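Local coordinates for protein polyketide biosynthesis enoyl-CoA isomerase PksI (Bacillus subtilis, PDB 4Q1K) that decarboxylates the 3-methylglutaconyl group tethered to PksL to a 3-methylcrotonyl moiety during biosynthesis of the antibiotic bacillaene, at residues V25-I28 with I34-V37; E51-L56 with T101-Y106. The protein carries 1 engineered substitution. All blocks are in the same frame, centred on the assembly; numbering follows the deposited sequence.

Contact 1: residues V25-I28 with I34-V37; sequences VELI and IIQV
L27 and V37 run alongside each other across the opening beta hairpin of this crotonase-fold chain, where strands 25-31 and 34-39 run antiparallel at one border of the main sheet. The two residues form a non-hydrogen-bonded pair, and their side chains leave the same face, L27 CD2 meeting V37 CG2 at 3.6 Å. V25, on the same face, meets the other branch of V37: the two side chains cross at a slant, with V25 CG1 3.7 Å from V37 CG1. V37 can serve both neighbours because its CG1 stands anti to the backbone N (chi1 179°), while CG2 is held beside that nitrogen. Helix 50-65 covers this face, A59 and Y62 touching L27 and I63 touching V37.

I35 reaches across differently. With chi2 near 58°, I35 CD1 turns toward the neighbouring strand, beside L27 CB and 3.4 Å from I28 O, flanking the bonded backbone.

The opposite face carries the hydrogen-bonded pair I28 and Q36, whose side chains also extend in company, I28 CD1 lying 4.1 Å from Q36 NE2. Two backbone bonds close this pair: I28 N gives to Q36 O at 3.0 Å, and Q36 N returns to I28 O at 2.8 Å. Q36 O also receives a CA-H contact from L27. The extended chain of Q36 carries its amide to a water that bridges the strands, accepting from Q36 NE2 at 3.1 Å and lying 2.9 Å from E26 OE1.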
loop_
_atom_site.group_PDB
_atom_site.type_symbol
_atom_site.label_atom_id
_atom_site.label_comp_id
_atom_site.label_asym_id
_atom_site.label_seq_id
_atom_site.Cartn_x
_atom_site.Cartn_y
_atom_site.Cartn_z
ATOM N N VAL B 25 5.785 18.824 28.878
ATOM C CA VAL B 25 5.174 19.153 27.544
ATOM C C VAL B 25 5.041 20.672 27.474
ATOM O O VAL B 25 4.535 21.300 28.414
ATOM C CB VAL B 25 3.861 18.424 27.250
ATOM C CG1 VAL B 25 3.093 19.001 26.061
ATOM C CG2 VAL B 25 4.024 16.914 27.122
ATOM N N GLU B 26 5.477 21.292 26.373
ATOM C CA GLU B 26 5.285 22.761 26.215
ATOM C C GLU B 26 4.228 22.936 25.099
ATOM O O GLU B 26 4.380 22.308 23.995
ATOM C CB GLU B 26 6.604 23.400 25.787
ATOM C CG GLU B 26 6.617 24.939 25.599
ATOM C CD GLU B 26 7.795 25.400 24.695
ATOM O OE1 GLU B 26 7.919 24.936 23.512
ATOM O OE2 GLU B 26 8.612 26.239 25.138
ATOM N N LEU B 27 3.158 23.721 25.339
ATOM C CA LEU B 27 2.244 24.124 24.237
ATOM C C LEU B 27 2.592 25.505 23.783
ATOM O O LEU B 27 2.665 26.440 24.615
ATOM C CB LEU B 27 0.778 24.241 24.676
ATOM C CG LEU B 27 0.034 23.042 25.153
ATOM C CD1 LEU B 27 -1.381 23.345 25.672
ATOM C CD2 LEU B 27 0.051 22.005 24.081
ATOM N N ILE B 28 2.737 25.675 22.474
ATOM C CA ILE B 28 2.907 26.976 21.887
ATOM C C ILE B 28 1.834 27.156 20.809
ATOM O O ILE B 28 1.742 26.353 19.889
ATOM C CB ILE B 28 4.295 27.137 21.214
ATOM C CG1 ILE B 28 5.433 27.068 22.214
ATOM C CG2 ILE B 28 4.359 28.521 20.567
ATOM C CD1 ILE B 28 6.800 27.326 21.569
ATOM N N ILE B 34 -2.890 27.284 14.943
ATOM C CA ILE B 34 -1.946 26.154 14.938
ATOM C C ILE B 34 -1.360 26.059 16.343
ATOM O O ILE B 34 -0.770 27.079 16.863
ATOM C CB ILE B 34 -0.737 26.487 14.014
ATOM C CG1 ILE B 34 -1.322 26.791 12.611
ATOM C CG2 ILE B 34 0.246 25.271 13.990
ATOM C CD1 ILE B 34 -0.249 27.102 11.542
ATOM N N ILE B 35 -1.418 24.845 16.891
ATOM C CA ILE B 35 -0.936 24.591 18.253
ATOM C C ILE B 35 0.184 23.538 18.111
ATOM O O ILE B 35 -0.014 22.506 17.456
ATOM C CB ILE B 35 -2.103 24.104 19.163
ATOM C CG1 ILE B 35 -1.716 23.963 20.637
ATOM C CG2 ILE B 35 -2.776 22.825 18.631
ATOM C CD1 ILE B 35 -1.209 25.222 21.233
ATOM N N GLN B 36 1.291 23.826 18.742
ATOM C CA GLN B 36 2.444 22.911 18.801
ATOM C C GLN B 36 2.516 22.258 20.162
ATOM O O GLN B 36 2.454 22.944 21.211
ATOM C CB GLN B 36 3.729 23.635 18.405
ATOM C CG GLN B 36 5.003 22.769 18.510
ATOM C CD GLN B 36 6.197 23.626 18.112
ATOM O OE1 GLN B 36 6.369 23.896 16.946
ATOM N NE2 GLN B 36 6.911 24.150 19.057
ATOM N N VAL B 37 2.552 20.918 20.145
ATOM C CA VAL B 37 2.719 20.104 21.381
ATOM C C VAL B 37 4.170 19.574 21.391
ATOM O O VAL B 37 4.503 18.719 20.603
ATOM C CB VAL B 37 1.699 18.952 21.462
ATOM C CG1 VAL B 37 1.884 18.070 22.739
ATOM C CG2 VAL B 37 0.255 19.515 21.449
HETATM O O HOH W 1 5.680 24.016 21.944
#

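Contact 2: residues E51-L56 with T101-Y106; sequences ELTDDL and TDDNLY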
loop_
_atom_site.group_PDB
_atom_site.type_symbol
_atom_site.label_atom_id
_atom_site.label_comp_id
_atom_site.label_asym_id
_atom_site.label_seq_id
_atom_site.Cartn_x
_atom_site.Cartn_y
_atom_site.Cartn_z
ATOM N N GLU B 51 5.232 11.514 34.127
ATOM C CA GLU B 51 5.051 12.973 33.913
ATOM C C GLU B 51 4.660 13.224 32.424
ATOM O O GLU B 51 3.731 14.026 32.114
ATOM C CB GLU B 51 6.314 13.733 34.250
ATOM C CG GLU B 51 6.617 13.785 35.777
ATOM C CD GLU B 51 7.316 12.505 36.300
ATOM O OE1 GLU B 51 7.887 11.649 35.513
ATOM O OE2 GLU B 51 7.270 12.302 37.552
ATOM N N LEU B 52 5.386 12.558 31.534
ATOM C CA LEU B 52 5.135 12.746 30.082
ATOM C C LEU B 52 3.770 12.229 29.776
ATOM O O LEU B 52 3.026 12.832 28.998
ATOM C CB LEU B 52 6.229 12.087 29.182
ATOM C CG LEU B 52 6.013 12.386 27.666
ATOM C CD1 LEU B 52 6.089 13.896 27.354
ATOM C CD2 LEU B 52 7.096 11.660 26.844
ATOM N N THR B 53 3.422 11.098 30.352
ATOM C CA THR B 53 2.108 10.497 30.121
ATOM C C THR B 53 0.986 11.475 30.565
ATOM O O THR B 53 0.057 11.799 29.775
ATOM C CB THR B 53 2.012 9.169 30.924
ATOM O OG1 THR B 53 2.957 8.251 30.359
ATOM C CG2 THR B 53 0.574 8.581 30.861
ATOM N N ASP B 54 1.049 11.963 31.811
ATOM C CA ASP B 54 0.042 12.920 32.294
ATOM C C ASP B 54 0.023 14.226 31.455
ATOM O O ASP B 54 -1.059 14.739 31.141
ATOM C CB ASP B 54 0.325 13.365 33.743
ATOM C CG ASP B 54 0.248 12.234 34.783
ATOM O OD1 ASP B 54 -0.398 11.203 34.512
ATOM O OD2 ASP B 54 0.837 12.440 35.896
ATOM N N ASP B 55 1.196 14.793 31.155
ATOM C CA ASP B 55 1.272 16.072 30.431
ATOM C C ASP B 55 0.780 15.916 28.969
ATOM O O ASP B 55 0.129 16.831 28.460
ATOM C CB ASP B 55 2.686 16.680 30.444
ATOM C CG ASP B 55 3.044 17.328 31.769
ATOM O OD1 ASP B 55 2.233 17.198 32.744
ATOM O OD2 ASP B 55 4.142 17.958 31.810
ATOM N N LEU B 56 1.048 14.774 28.319
ATOM C CA LEU B 56 0.462 14.578 26.990
ATOM C C LEU B 56 -1.057 14.522 26.991
ATOM O O LEU B 56 -1.708 15.057 26.077
ATOM C CB LEU B 56 1.013 13.330 26.297
ATOM C CG LEU B 56 2.333 13.556 25.621
ATOM C CD1 LEU B 56 2.921 12.162 25.320
ATOM C CD2 LEU B 56 2.178 14.406 24.340
ATOM N N THR B 101 -2.925 -0.698 27.836
ATOM C CA THR B 101 -4.129 0.112 27.708
ATOM C C THR B 101 -4.418 0.971 28.975
ATOM O O THR B 101 -5.327 1.786 28.901
ATOM C CB THR B 101 -5.370 -0.754 27.416
ATOM O OG1 THR B 101 -5.375 -1.843 28.337
ATOM C CG2 THR B 101 -5.328 -1.333 26.061
ATOM N N ASP B 102 -3.631 0.863 30.060
ATOM C CA ASP B 102 -3.919 1.574 31.312
ATOM C C ASP B 102 -3.937 3.084 31.119
ATOM O O ASP B 102 -4.811 3.792 31.633
ATOM C CB ASP B 102 -2.979 1.162 32.453
ATOM C CG ASP B 102 -3.326 -0.223 33.026
ATOM O OD1 ASP B 102 -4.393 -0.801 32.719
ATOM O OD2 ASP B 102 -2.516 -0.743 33.773
ATOM N N ASP B 103 -2.985 3.588 30.353
ATOM C CA ASP B 103 -2.958 4.995 30.055
ATOM C C ASP B 103 -2.941 4.922 28.565
ATOM O O ASP B 103 -2.172 4.162 28.010
ATOM C CB ASP B 103 -1.645 5.620 30.564
ATOM C CG ASP B 103 -1.688 5.935 32.067
ATOM O OD1 ASP B 103 -2.581 6.695 32.518
ATOM O OD2 ASP B 103 -0.823 5.418 32.793
ATOM N N ASN B 104 -3.843 5.600 27.896
ATOM C CA ASN B 104 -3.810 5.455 26.465
ATOM C C ASN B 104 -3.084 6.678 25.876
ATOM O O ASN B 104 -3.580 7.791 25.961
ATOM C CB ASN B 104 -5.204 5.269 25.878
ATOM C CG ASN B 104 -5.200 5.394 24.383
ATOM O OD1 ASN B 104 -4.143 5.667 23.775
ATOM N ND2 ASN B 104 -6.355 5.244 23.778
ATOM N N LEU B 105 -1.876 6.482 25.376
ATOM C CA LEU B 105 -1.184 7.542 24.713
ATOM C C LEU B 105 -1.174 7.183 23.224
ATOM O O LEU B 105 -0.996 8.046 22.396
ATOM C CB LEU B 105 0.252 7.685 25.219
ATOM C CG LEU B 105 0.389 7.884 26.731
ATOM C CD1 LEU B 105 1.827 7.698 27.235
ATOM C CD2 LEU B 105 -0.115 9.303 27.002
ATOM N N TYR B 106 -1.366 5.909 22.878
ATOM C CA TYR B 106 -1.165 5.511 21.460
ATOM C C TYR B 106 -2.136 6.201 20.524
ATOM O O TYR B 106 -1.774 6.514 19.398
ATOM C CB TYR B 106 -1.295 3.983 21.245
ATOM C CG TYR B 106 -2.487 3.341 21.900
ATOM C CD1 TYR B 106 -2.398 2.896 23.230
ATOM C CD2 TYR B 106 -3.672 3.105 21.176
ATOM C CE1 TYR B 106 -3.468 2.301 23.847
ATOM C CE2 TYR B 106 -4.749 2.523 21.792
ATOM C CZ TYR B 106 -4.610 2.115 23.140
ATOM O OH TYR B 106 -5.656 1.540 23.794
#
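T53 presents its methyl group to D103 and its hydroxyl flank to L105, so one short side chain on helix 50-65 meets two residues of the loop that precedes helix 108-111. T53 CG2 sits 3.7 Å from D103 CG and equally far from D103 CB, the two side chains crossing at about a right angle. L105 also crosses T53 nearly perpendicularly. The branches of L105 divide: L105 CD1 comes within 3.4 Å of T53 OG1, while L105 CD2 approaches the helix backbone, 3.7 Å from T53 O. One turn further on, L56 CB adds a looser apolar contact with L105 CD2 at 4.2 Å.

In the crotonase fold this places helix 50-65 against an irregular segment by van der Waals contact, and the polar end of T53 is satisfied within its own helix region. With OG1 beside the backbone N (chi1 -66°), the hydroxyl hydrogen-bonds to S49 O, and the methyl is left directed at the loop. S49 OG in turn takes a bond from L52 N near the start of the helix. L105 also touches F48, in the loop before helix 50-65, and N104 ND2 hydrogen-bonds to S107 OG within the loop that carries L105.

In the fold
Helix 50-65 joins the two contacts, illustrating how one helix can pack on a sheet with some of its side chains and on a loop remote in sequence with others. It follows strand 34-39 in sequence, so contact 1 is complete along the chain before contact 2 begins; their centres lie about 16 Å apart. Direct packing bridges them: V25 CG2 is 3.7 Å from L52 CD1, and V37 CG1 is 4.0 Å from L56 CD2. L56, which also meets L105, thus belongs to both contacts. Neither contact includes the active-site H249, and both lie away from it. However, T101 and Y106, in the loop segment of contact 2, touch I242 on helix 220-252, the long helix that also carries H249.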